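Side-chain contacts in beta-lactamase (PDB 6N1N), which probably hydrolyses beta-lactam antibiotics to substituted beta-amino acids, as a member of the class D beta-lactamases: residues S24-D29 / W35-E40; E114-Y119 / N135-D140; A197-W202 / E226-L231. One frame throughout, in Å; residues are numbered along the deposited sequence.

In the fold
Interactions 1 and 3 both reach the mixed sheet, and their nearest atoms lie about 7 Å apart. Interaction 1 joins two strands near one side of that sheet and is partly buried. It is knit by backbone hydrogen bonds and one to a serine hydroxyl, with aromatic packing alongside. Interaction 3 sets the first turn of helix 228-245 on strand 198-209 and is fully buried. No hydrogen bond crosses it, and its two amides find polar partners elsewhere. Interaction 2 lies in the helical part, with its centre about 27 Å from that of interaction 1. It is also buried, but a single aromatic pair carries the contact between a helix and a loop.

Interaction 1 of 3, residues S24-D29 / W35-E40; sequences SVTIYD and WIYSNE
The beta hairpin of strands 22-29 and 34-37 brings I27 opposite I36 as an antiparallel hydrogen-bonded pair. I27 N donates to I36 O at 2.9 Å, and I36 N donates back to I27 O at 2.8 Å. The strand ends at Y37, but the pairing runs on to S38. S38 N donates to V25 O at 3.0 Å. S38 OG accepts from V25 N at 2.9 Å, nearly straight at 166°. OG lies between the backbone N and the carbonyl carbon of S38 (chi1 65°), where it does the work of a strand carbonyl. Water 1 also links V25 O to N39 N. In the transpeptidase-like fold this hairpin continues the central sheet, and strand 212-222 flanks strand 22-29 on its other side. T26, Y28, W35 and Y37 share one face, and the first three touch I151 of helix 147-159. The W35 ring has a tyrosine near each face, both offset toward the rim: Y28 CD1 3.4 Å above one, Y37 OH above the opposite one. Y28 and W35 meet obliquely. T26 CG2 meets the indole edge in its plane, 3.8 Å from W35 CE3. On the other face of the sheet, I27 CG2 touches I36 CD1.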
loop_
_atom_site.group_PDB
_atom_site.type_symbol
_atom_site.label_atom_id
_atom_site.label_comp_id
_atom_site.label_asym_id
_atom_site.label_seq_id
_atom_site.Cartn_x
_atom_site.Cartn_y
_atom_site.Cartn_z
ATOM N N SER A 24 -7.536 -9.707 7.697
ATOM C CA SER A 24 -8.338 -8.722 8.405
ATOM C C SER A 24 -8.395 -7.422 7.636
ATOM O O SER A 24 -7.615 -7.165 6.703
ATOM C CB SER A 24 -7.769 -8.469 9.795
ATOM O OG SER A 24 -6.451 -7.985 9.695
ATOM N N VAL A 25 -9.326 -6.573 8.086
ATOM C CA VAL A 25 -9.429 -5.182 7.688
ATOM C C VAL A 25 -9.231 -4.336 8.936
ATOM O O VAL A 25 -9.815 -4.626 9.984
ATOM C CB VAL A 25 -10.781 -4.876 7.032
ATOM C CG1 VAL A 25 -11.910 -5.301 7.912
ATOM C CG2 VAL A 25 -10.907 -3.383 6.723
ATOM N N THR A 26 -8.368 -3.341 8.825
ATOM C CA THR A 26 -8.084 -2.370 9.876
ATOM C C THR A 26 -8.309 -0.985 9.289
ATOM O O THR A 26 -7.811 -0.681 8.205
ATOM C CB THR A 26 -6.628 -2.515 10.380
ATOM O OG1 THR A 26 -6.422 -3.857 10.828
ATOM C CG2 THR A 26 -6.321 -1.546 11.515
ATOM N N ILE A 27 -9.045 -0.130 10.019
ATOM C CA ILE A 27 -9.350 1.217 9.586
ATOM C C ILE A 27 -9.100 2.165 10.750
ATOM O O ILE A 27 -9.364 1.827 11.909
ATOM C CB ILE A 27 -10.805 1.299 9.084
ATOM C CG1 ILE A 27 -10.980 0.503 7.789
ATOM C CG2 ILE A 27 -11.236 2.750 8.853
ATOM C CD1 ILE A 27 -12.411 0.185 7.468
ATOM N N TYR A 28 -8.568 3.345 10.439
ATOM C CA TYR A 28 -8.398 4.417 11.416
ATOM C C TYR A 28 -9.176 5.636 10.952
ATOM O O TYR A 28 -8.901 6.188 9.881
ATOM C CB TYR A 28 -6.931 4.767 11.601
ATOM C CG TYR A 28 -6.686 5.857 12.632
ATOM C CD1 TYR A 28 -6.833 5.599 13.976
ATOM C CD2 TYR A 28 -6.297 7.114 12.241
ATOM C CE1 TYR A 28 -6.604 6.584 14.919
ATOM C CE2 TYR A 28 -6.047 8.107 13.168
ATOM C CZ TYR A 28 -6.200 7.842 14.507
ATOM O OH TYR A 28 -5.967 8.821 15.456
ATOM N N ASP A 29 -10.148 6.030 11.765
ATOM C CA ASP A 29 -10.929 7.249 11.621
ATOM C C ASP A 29 -10.105 8.402 12.188
ATOM O O ASP A 29 -9.872 8.477 13.391
ATOM C CB ASP A 29 -12.262 7.016 12.333
ATOM C CG ASP A 29 -13.138 8.254 12.421
ATOM O OD1 ASP A 29 -12.621 9.369 12.316
ATOM O OD2 ASP A 29 -14.361 8.090 12.647
ATOM N N TRP A 35 -9.769 3.434 16.103
ATOM C CA TRP A 35 -9.300 2.229 15.430
ATOM C C TRP A 35 -10.442 1.224 15.316
ATOM O O TRP A 35 -11.094 0.898 16.315
ATOM C CB TRP A 35 -8.133 1.594 16.197
ATOM C CG TRP A 35 -6.839 2.334 16.063
ATOM C CD1 TRP A 35 -6.384 3.327 16.880
ATOM C CD2 TRP A 35 -5.833 2.157 15.053
ATOM N NE1 TRP A 35 -5.164 3.778 16.454
ATOM C CE2 TRP A 35 -4.806 3.091 15.326
ATOM C CE3 TRP A 35 -5.695 1.305 13.954
ATOM C CZ2 TRP A 35 -3.656 3.170 14.559
ATOM C CZ3 TRP A 35 -4.562 1.400 13.187
ATOM C CH2 TRP A 35 -3.549 2.319 13.488
ATOM N N ILE A 36 -10.659 0.726 14.103
ATOM C CA ILE A 36 -11.669 -0.287 13.806
ATOM C C ILE A 36 -10.956 -1.545 13.324
ATOM O O ILE A 36 -10.251 -1.505 12.302
ATOM C CB ILE A 36 -12.643 0.198 12.725
ATOM C CG1 ILE A 36 -13.315 1.504 13.133
ATOM C CG2 ILE A 36 -13.705 -0.836 12.455
ATOM C CD1 ILE A 36 -13.744 2.329 11.949
ATOM N N TYR A 37 -11.182 -2.665 14.019
ATOM C CA TYR A 37 -10.545 -3.925 13.679
ATOM C C TYR A 37 -11.567 -5.014 13.382
ATOM O O TYR A 37 -12.518 -5.197 14.143
ATOM C CB TYR A 37 -9.671 -4.459 14.803
ATOM C CG TYR A 37 -8.592 -3.550 15.310
ATOM C CD1 TYR A 37 -7.395 -3.447 14.632
ATOM C CD2 TYR A 37 -8.745 -2.853 16.511
ATOM C CE1 TYR A 37 -6.384 -2.642 15.111
ATOM C CE2 TYR A 37 -7.735 -2.041 16.996
ATOM C CZ TYR A 37 -6.561 -1.947 16.283
ATOM O OH TYR A 37 -5.537 -1.171 16.764
ATOM N N SER A 38 -11.352 -5.779 12.304
ATOM C CA SER A 38 -12.065 -7.054 12.205
ATOM C C SER A 38 -11.379 -8.117 13.050
ATOM O O SER A 38 -12.030 -9.046 13.541
ATOM C CB SER A 38 -12.182 -7.520 10.751
ATOM O OG SER A 38 -10.929 -7.833 10.149
ATOM N N ASN A 39 -10.065 -7.978 13.250
ATOM C CA ASN A 39 -9.324 -8.910 14.094
ATOM C C ASN A 39 -8.076 -8.175 14.580
ATOM O O ASN A 39 -7.081 -8.075 13.848
ATOM C CB ASN A 39 -8.955 -10.177 13.357
ATOM C CG ASN A 39 -8.303 -11.190 14.280
ATOM O OD1 ASN A 39 -7.129 -11.066 14.614
ATOM N ND2 ASN A 39 -9.071 -12.176 14.711
ATOM N N GLU A 40 -8.147 -7.649 15.802
ATOM C CA GLU A 40 -7.069 -6.799 16.281
ATOM C C GLU A 40 -5.723 -7.520 16.340
ATOM O O GLU A 40 -4.683 -6.901 16.085
ATOM C CB GLU A 40 -7.437 -6.228 17.658
ATOM C CG GLU A 40 -6.317 -5.424 18.266
ATOM C CD GLU A 40 -6.766 -4.617 19.460
ATOM O OE1 GLU A 40 -7.921 -4.808 19.899
ATOM O OE2 GLU A 40 -5.958 -3.796 19.944
HETATM O O HOH W 1 -8.106 -6.023 12.106
#

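Interaction 2 of 3, residues E114-Y119 / N135-D140; sequences EKYKEY and NSFWID
Y116 projects from a regular helix and F137 from an irregular loop, and their rings bridge two well-separated backbones. The closest alpha carbons are Y116 CA and N135 CA, 10.2 Å apart. Segment 114-119 keeps helical bonds such as E118 N to E114 O. Segment 135-140 is neither helix nor strand, though I139 N bonds back to S136 O at 3.1 Å. No hydrogen bond crosses between them. The contact is a T-shaped aromatic pair. F137 turns its edge to the face of Y116, with ring planes at 72° and centroids of the two rings 4.8 Å apart. F137 CZ stands over the centre of the Y116 ring, and its nearest atom there is Y116 CD1 at 3.6 Å. F137 CE2 lies over the CD2 side of the same ring. The F137 side chain takes a chi1 of 54°, with CG between the backbone N and carbonyl carbon. In this position W138 CE3 lies over the centre of one F137 face, so both a face and the edge of F137 are engaged. The polar end of Y116 is tied elsewhere, by a hydrogen bond between its OH and N57 OD1. W138 NE1 bonds to the carboxylated lysine at position 54, an arrangement known from other class D enzymes. F53 also meets the rings of F137 and W138. Y116 packs on F61 of helix 56-63 and A108 of helix 101-108, F137 on V130 of a loop, and W138 on L101 and Y104 of helix 101-108.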
loop_
_atom_site.group_PDB
_atom_site.type_symbol
_atom_site.label_atom_id
_atom_site.label_comp_id
_atom_site.label_asym_id
_atom_site.label_seq_id
_atom_site.Cartn_x
_atom_site.Cartn_y
_atom_site.Cartn_z
ATOM N N GLU A 114 22.157 1.775 2.257
ATOM C CA GLU A 114 22.108 2.566 3.492
ATOM C C GLU A 114 21.130 3.739 3.372
ATOM O O GLU A 114 20.489 4.129 4.358
ATOM C CB GLU A 114 23.504 3.058 3.848
ATOM C CG GLU A 114 23.574 3.802 5.174
ATOM C CD GLU A 114 22.923 3.040 6.317
ATOM O OE1 GLU A 114 23.184 1.822 6.452
ATOM O OE2 GLU A 114 22.137 3.667 7.067
ATOM N N LYS A 115 20.995 4.318 2.177
ATOM C CA LYS A 115 20.013 5.379 1.986
ATOM C C LYS A 115 18.598 4.853 2.167
ATOM O O LYS A 115 17.759 5.499 2.812
ATOM C CB LYS A 115 20.215 6.011 0.603
ATOM C CG LYS A 115 19.300 7.175 0.251
ATOM C CD LYS A 115 19.458 8.386 1.159
ATOM C CE LYS A 115 20.795 9.027 1.070
ATOM N NZ LYS A 115 20.871 10.152 2.066
ATOM N N TYR A 116 18.295 3.677 1.599
ATOM C CA TYR A 116 16.997 3.065 1.835
ATOM C C TYR A 116 16.755 2.835 3.319
ATOM O O TYR A 116 15.664 3.118 3.828
ATOM C CB TYR A 116 16.893 1.739 1.086
ATOM C CG TYR A 116 16.203 1.830 -0.263
ATOM C CD1 TYR A 116 14.898 2.275 -0.375
ATOM C CD2 TYR A 116 16.836 1.404 -1.426
ATOM C CE1 TYR A 116 14.248 2.332 -1.595
ATOM C CE2 TYR A 116 16.186 1.455 -2.651
ATOM C CZ TYR A 116 14.892 1.922 -2.739
ATOM O OH TYR A 116 14.263 1.972 -3.974
ATOM N N LYS A 117 17.766 2.335 4.034
ATOM C CA LYS A 117 17.601 2.113 5.470
ATOM C C LYS A 117 17.274 3.406 6.203
ATOM O O LYS A 117 16.476 3.401 7.149
ATOM C CB LYS A 117 18.850 1.464 6.065
ATOM C CG LYS A 117 18.962 -0.021 5.719
ATOM C CD LYS A 117 20.271 -0.613 6.211
ATOM C CE LYS A 117 20.369 -2.085 5.841
ATOM N NZ LYS A 117 21.715 -2.647 6.130
ATOM N N GLU A 118 17.859 4.527 5.765
ATOM C CA GLU A 118 17.531 5.823 6.357
ATOM C C GLU A 118 16.059 6.156 6.192
ATOM O O GLU A 118 15.400 6.605 7.138
ATOM C CB GLU A 118 18.367 6.928 5.729
ATOM C CG GLU A 118 19.822 6.920 6.101
ATOM C CD GLU A 118 20.579 7.984 5.320
ATOM O OE1 GLU A 118 19.917 8.903 4.772
ATOM O OE2 GLU A 118 21.814 7.894 5.239
ATOM N N TYR A 119 15.516 5.942 4.983
ATOM C CA TYR A 119 14.101 6.183 4.749
ATOM C C TYR A 119 13.214 5.215 5.520
ATOM O O TYR A 119 12.168 5.606 6.039
ATOM C CB TYR A 119 13.799 6.117 3.248
ATOM C CG TYR A 119 14.169 7.391 2.522
ATOM C CD1 TYR A 119 13.395 8.537 2.656
ATOM C CD2 TYR A 119 15.304 7.458 1.725
ATOM C CE1 TYR A 119 13.730 9.707 1.992
ATOM C CE2 TYR A 119 15.646 8.622 1.055
ATOM C CZ TYR A 119 14.860 9.742 1.199
ATOM O OH TYR A 119 15.214 10.898 0.537
ATOM N N ASN A 135 17.506 -4.208 -4.788
ATOM C CA ASN A 135 16.518 -3.748 -5.750
ATOM C C ASN A 135 15.210 -4.524 -5.676
ATOM O O ASN A 135 14.360 -4.358 -6.558
ATOM C CB ASN A 135 17.080 -3.849 -7.170
ATOM C CG ASN A 135 17.495 -5.265 -7.536
ATOM O OD1 ASN A 135 17.355 -6.201 -6.741
ATOM N ND2 ASN A 135 18.012 -5.428 -8.749
ATOM N N SER A 136 15.023 -5.374 -4.651
ATOM C CA SER A 136 13.775 -6.134 -4.548
ATOM C C SER A 136 13.488 -6.598 -3.112
ATOM O O SER A 136 12.775 -7.578 -2.927
ATOM C CB SER A 136 13.801 -7.336 -5.507
ATOM O OG SER A 136 14.874 -8.209 -5.240
ATOM N N PHE A 137 14.018 -5.908 -2.110
ATOM C CA PHE A 137 13.812 -6.308 -0.726
ATOM C C PHE A 137 12.368 -6.213 -0.281
ATOM O O PHE A 137 12.042 -6.748 0.787
ATOM C CB PHE A 137 14.685 -5.450 0.207
ATOM C CG PHE A 137 14.494 -3.967 0.038
ATOM C CD1 PHE A 137 13.537 -3.292 0.771
ATOM C CD2 PHE A 137 15.254 -3.249 -0.875
ATOM C CE1 PHE A 137 13.342 -1.938 0.595
ATOM C CE2 PHE A 137 15.041 -1.890 -1.034
ATOM C CZ PHE A 137 14.084 -1.260 -0.297
ATOM N N TRP A 138 11.504 -5.563 -1.060
ATOM C CA TRP A 138 10.109 -5.445 -0.690
ATOM C C TRP A 138 9.267 -6.596 -1.206
ATOM O O TRP A 138 8.093 -6.686 -0.832
ATOM C CB TRP A 138 9.551 -4.100 -1.170
ATOM C CG TRP A 138 9.625 -3.869 -2.620
ATOM C CD1 TRP A 138 8.644 -4.128 -3.523
ATOM C CD2 TRP A 138 10.706 -3.279 -3.358
ATOM N NE1 TRP A 138 9.031 -3.740 -4.777
ATOM C CE2 TRP A 138 10.304 -3.244 -4.717
ATOM C CE3 TRP A 138 11.970 -2.793 -3.014
ATOM C CZ2 TRP A 138 11.118 -2.728 -5.728
ATOM C CZ3 TRP A 138 12.786 -2.305 -4.033
ATOM C CH2 TRP A 138 12.349 -2.268 -5.368
ATOM N N ILE A 139 9.854 -7.506 -1.995
ATOM C CA ILE A 139 9.149 -8.679 -2.503
ATOM C C ILE A 139 9.811 -9.998 -2.113
ATOM O O ILE A 139 9.275 -11.056 -2.442
ATOM C CB ILE A 139 8.960 -8.625 -4.034
ATOM C CG1 ILE A 139 10.284 -8.424 -4.753
ATOM C CG2 ILE A 139 8.019 -7.508 -4.443
ATOM C CD1 ILE A 139 10.188 -8.588 -6.268
ATOM N N ASP A 140 10.933 -9.976 -1.394
ATOM C CA ASP A 140 11.682 -11.201 -1.105
ATOM C C ASP A 140 11.509 -11.734 0.320
ATOM O O ASP A 140 12.207 -12.689 0.710
ATOM C CB ASP A 140 13.164 -10.988 -1.415
ATOM C CG ASP A 140 13.889 -10.110 -0.398
ATOM O OD1 ASP A 140 13.253 -9.501 0.489
ATOM O OD2 ASP A 140 15.137 -10.055 -0.490
#

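Interaction 3 of 3, residues A197-W202 / E226-L231; sequences AENIIW and ERNSYL
The amides of N199 and N228 meet obliquely, with their planes 53° apart. N228 OD1 does the touching. N228 OD1 lies 3.2 Å from N199 CB and equally close to N199 ND2, but the angle to ND2 is too poor for a hydrogen bond. Each amide has its bond elsewhere: N199 OD1 accepts from R194 NE, and N228 OD1 accepts from N222 ND2. N222 also pairs with the backbone of N199, so N222 of strand 212-222 holds both strand 198-209 and the start of helix 228-245. With N228 CG roughly anti to the backbone N (chi1 -158°), the amide group is carried to the strand, and chi2 of 70° directs OD1 at N199. Here the C-terminal helix 228-245 begins against the central sheet of the beta-lactamase fold, and L231 N to R227 O is an early helical bond. Strand 198-209 runs between strands 184-195 and 212-222, and W192 of the former touches N199, I201 and N228. I201 adds an apolar contact further along the strand. I201 CD1 reaches L231 CB at 3.8 Å, the two side chains crossing at about a right angle. I201 CD1 also passes N228 OD1 at 3.6 Å. The I201 side chain lies about 10 Å from that of S51, the predicted acyl-ester serine.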
loop_
_atom_site.group_PDB
_atom_site.type_symbol
_atom_site.label_atom_id
_atom_site.label_comp_id
_atom_site.label_asym_id
_atom_site.label_seq_id
_atom_site.Cartn_x
_atom_site.Cartn_y
_atom_site.Cartn_z
ATOM N N ALA A 197 2.805 -21.318 2.589
ATOM C CA ALA A 197 1.629 -21.788 1.878
ATOM C C ALA A 197 0.534 -20.749 1.824
ATOM O O ALA A 197 -0.564 -21.049 1.339
ATOM C CB ALA A 197 1.087 -23.056 2.544
ATOM N N GLU A 198 0.791 -19.549 2.335
ATOM C CA GLU A 198 -0.221 -18.519 2.469
ATOM C C GLU A 198 0.001 -17.413 1.444
ATOM O O GLU A 198 1.045 -16.751 1.449
ATOM C CB GLU A 198 -0.201 -17.954 3.885
ATOM C CG GLU A 198 -0.522 -19.003 4.940
ATOM C CD GLU A 198 -0.593 -18.418 6.312
ATOM O OE1 GLU A 198 0.409 -17.821 6.769
ATOM O OE2 GLU A 198 -1.664 -18.538 6.927
ATOM N N ASN A 199 -0.991 -17.207 0.580
ATOM C CA ASN A 199 -1.007 -16.039 -0.294
ATOM C C ASN A 199 -1.461 -14.818 0.500
ATOM O O ASN A 199 -2.424 -14.887 1.261
ATOM C CB ASN A 199 -1.952 -16.260 -1.467
ATOM C CG ASN A 199 -1.523 -17.422 -2.348
ATOM O OD1 ASN A 199 -0.382 -17.508 -2.746
ATOM N ND2 ASN A 199 -2.455 -18.311 -2.655
ATOM N N ILE A 200 -0.760 -13.707 0.301
ATOM C CA ILE A 200 -0.945 -12.469 1.038
ATOM C C ILE A 200 -1.416 -11.410 0.037
ATOM O O ILE A 200 -0.699 -11.094 -0.914
ATOM C CB ILE A 200 0.357 -12.011 1.726
ATOM C CG1 ILE A 200 1.038 -13.142 2.506
ATOM C CG2 ILE A 200 0.090 -10.762 2.598
ATOM C CD1 ILE A 200 0.217 -13.748 3.550
ATOM N N ILE A 201 -2.606 -10.857 0.261
ATOM C CA ILE A 201 -3.188 -9.889 -0.653
ATOM C C ILE A 201 -3.534 -8.634 0.141
ATOM O O ILE A 201 -4.445 -8.651 0.978
ATOM C CB ILE A 201 -4.423 -10.451 -1.383
ATOM C CG1 ILE A 201 -4.006 -11.722 -2.165
ATOM C CG2 ILE A 201 -5.028 -9.401 -2.269
ATOM C CD1 ILE A 201 -5.186 -12.481 -2.771
ATOM N N TRP A 202 -2.825 -7.544 -0.153
ATOM C CA TRP A 202 -3.016 -6.254 0.469
ATOM C C TRP A 202 -3.856 -5.308 -0.393
ATOM O O TRP A 202 -3.767 -5.291 -1.613
ATOM C CB TRP A 202 -1.691 -5.532 0.659
ATOM C CG TRP A 202 -0.630 -6.061 1.544
ATOM C CD1 TRP A 202 0.439 -6.834 1.189
ATOM C CD2 TRP A 202 -0.420 -5.685 2.897
ATOM N NE1 TRP A 202 1.268 -7.013 2.277
ATOM C CE2 TRP A 202 0.762 -6.299 3.331
ATOM C CE3 TRP A 202 -1.139 -4.904 3.797
ATOM C CZ2 TRP A 202 1.227 -6.171 4.636
ATOM C CZ3 TRP A 202 -0.678 -4.783 5.078
ATOM C CH2 TRP A 202 0.506 -5.384 5.481
ATOM N N GLU A 226 -6.985 -22.199 -6.106
ATOM C CA GLU A 226 -8.059 -21.997 -7.071
ATOM C C GLU A 226 -8.773 -20.665 -6.877
ATOM O O GLU A 226 -9.314 -20.116 -7.845
ATOM C CB GLU A 226 -9.085 -23.134 -7.000
ATOM C CG GLU A 226 -10.348 -22.860 -7.838
ATOM C CD GLU A 226 -10.912 -24.095 -8.530
ATOM O OE1 GLU A 226 -11.798 -23.932 -9.396
ATOM O OE2 GLU A 226 -10.473 -25.223 -8.217
ATOM N N ARG A 227 -8.788 -20.125 -5.656
ATOM C CA ARG A 227 -9.547 -18.917 -5.354
ATOM C C ARG A 227 -8.721 -17.636 -5.415
ATOM O O ARG A 227 -9.282 -16.541 -5.292
ATOM C CB ARG A 227 -10.211 -19.043 -3.978
ATOM C CG ARG A 227 -11.439 -19.947 -3.988
ATOM C CD ARG A 227 -12.331 -19.689 -2.780
ATOM N NE ARG A 227 -11.610 -19.927 -1.535
ATOM C CZ ARG A 227 -11.617 -21.078 -0.868
ATOM N NH1 ARG A 227 -10.911 -21.200 0.251
ATOM N NH2 ARG A 227 -12.328 -22.103 -1.311
ATOM N N ASN A 228 -7.420 -17.730 -5.669
ATOM C CA ASN A 228 -6.571 -16.556 -5.497
ATOM C C ASN A 228 -6.869 -15.486 -6.551
ATOM O O ASN A 228 -6.885 -14.294 -6.236
ATOM C CB ASN A 228 -5.102 -16.966 -5.533
ATOM C CG ASN A 228 -4.206 -15.951 -4.855
ATOM O OD1 ASN A 228 -4.232 -15.807 -3.640
ATOM N ND2 ASN A 228 -3.453 -15.217 -5.649
ATOM N N SER A 229 -7.095 -15.881 -7.797
ATOM C CA SER A 229 -7.311 -14.881 -8.837
ATOM C C SER A 229 -8.579 -14.087 -8.579
ATOM O O SER A 229 -8.607 -12.872 -8.778
ATOM C CB SER A 229 -7.364 -15.548 -10.210
ATOM O OG SER A 229 -6.078 -16.030 -10.551
ATOM N N TYR A 230 -9.642 -14.753 -8.129
ATOM C CA TYR A 230 -10.847 -14.030 -7.740
ATOM C C TYR A 230 -10.549 -13.011 -6.649
ATOM O O TYR A 230 -10.998 -11.854 -6.707
ATOM C CB TYR A 230 -11.909 -15.006 -7.260
ATOM C CG TYR A 230 -13.112 -14.287 -6.735
ATOM C CD1 TYR A 230 -14.007 -13.698 -7.609
ATOM C CD2 TYR A 230 -13.328 -14.161 -5.379
ATOM C CE1 TYR A 230 -15.097 -13.043 -7.154
ATOM C CE2 TYR A 230 -14.436 -13.477 -4.896
ATOM C CZ TYR A 230 -15.313 -12.926 -5.804
ATOM O OH TYR A 230 -16.437 -12.230 -5.404
ATOM N N LEU A 231 -9.800 -13.426 -5.624
ATOM C CA LEU A 231 -9.523 -12.519 -4.520
ATOM C C LEU A 231 -8.699 -11.319 -4.960
ATOM O O LEU A 231 -8.892 -10.210 -4.434
ATOM C CB LEU A 231 -8.823 -13.309 -3.418
ATOM C CG LEU A 231 -9.761 -14.321 -2.773
ATOM C CD1 LEU A 231 -8.952 -15.268 -1.899
ATOM C CD2 LEU A 231 -10.849 -13.617 -1.937
#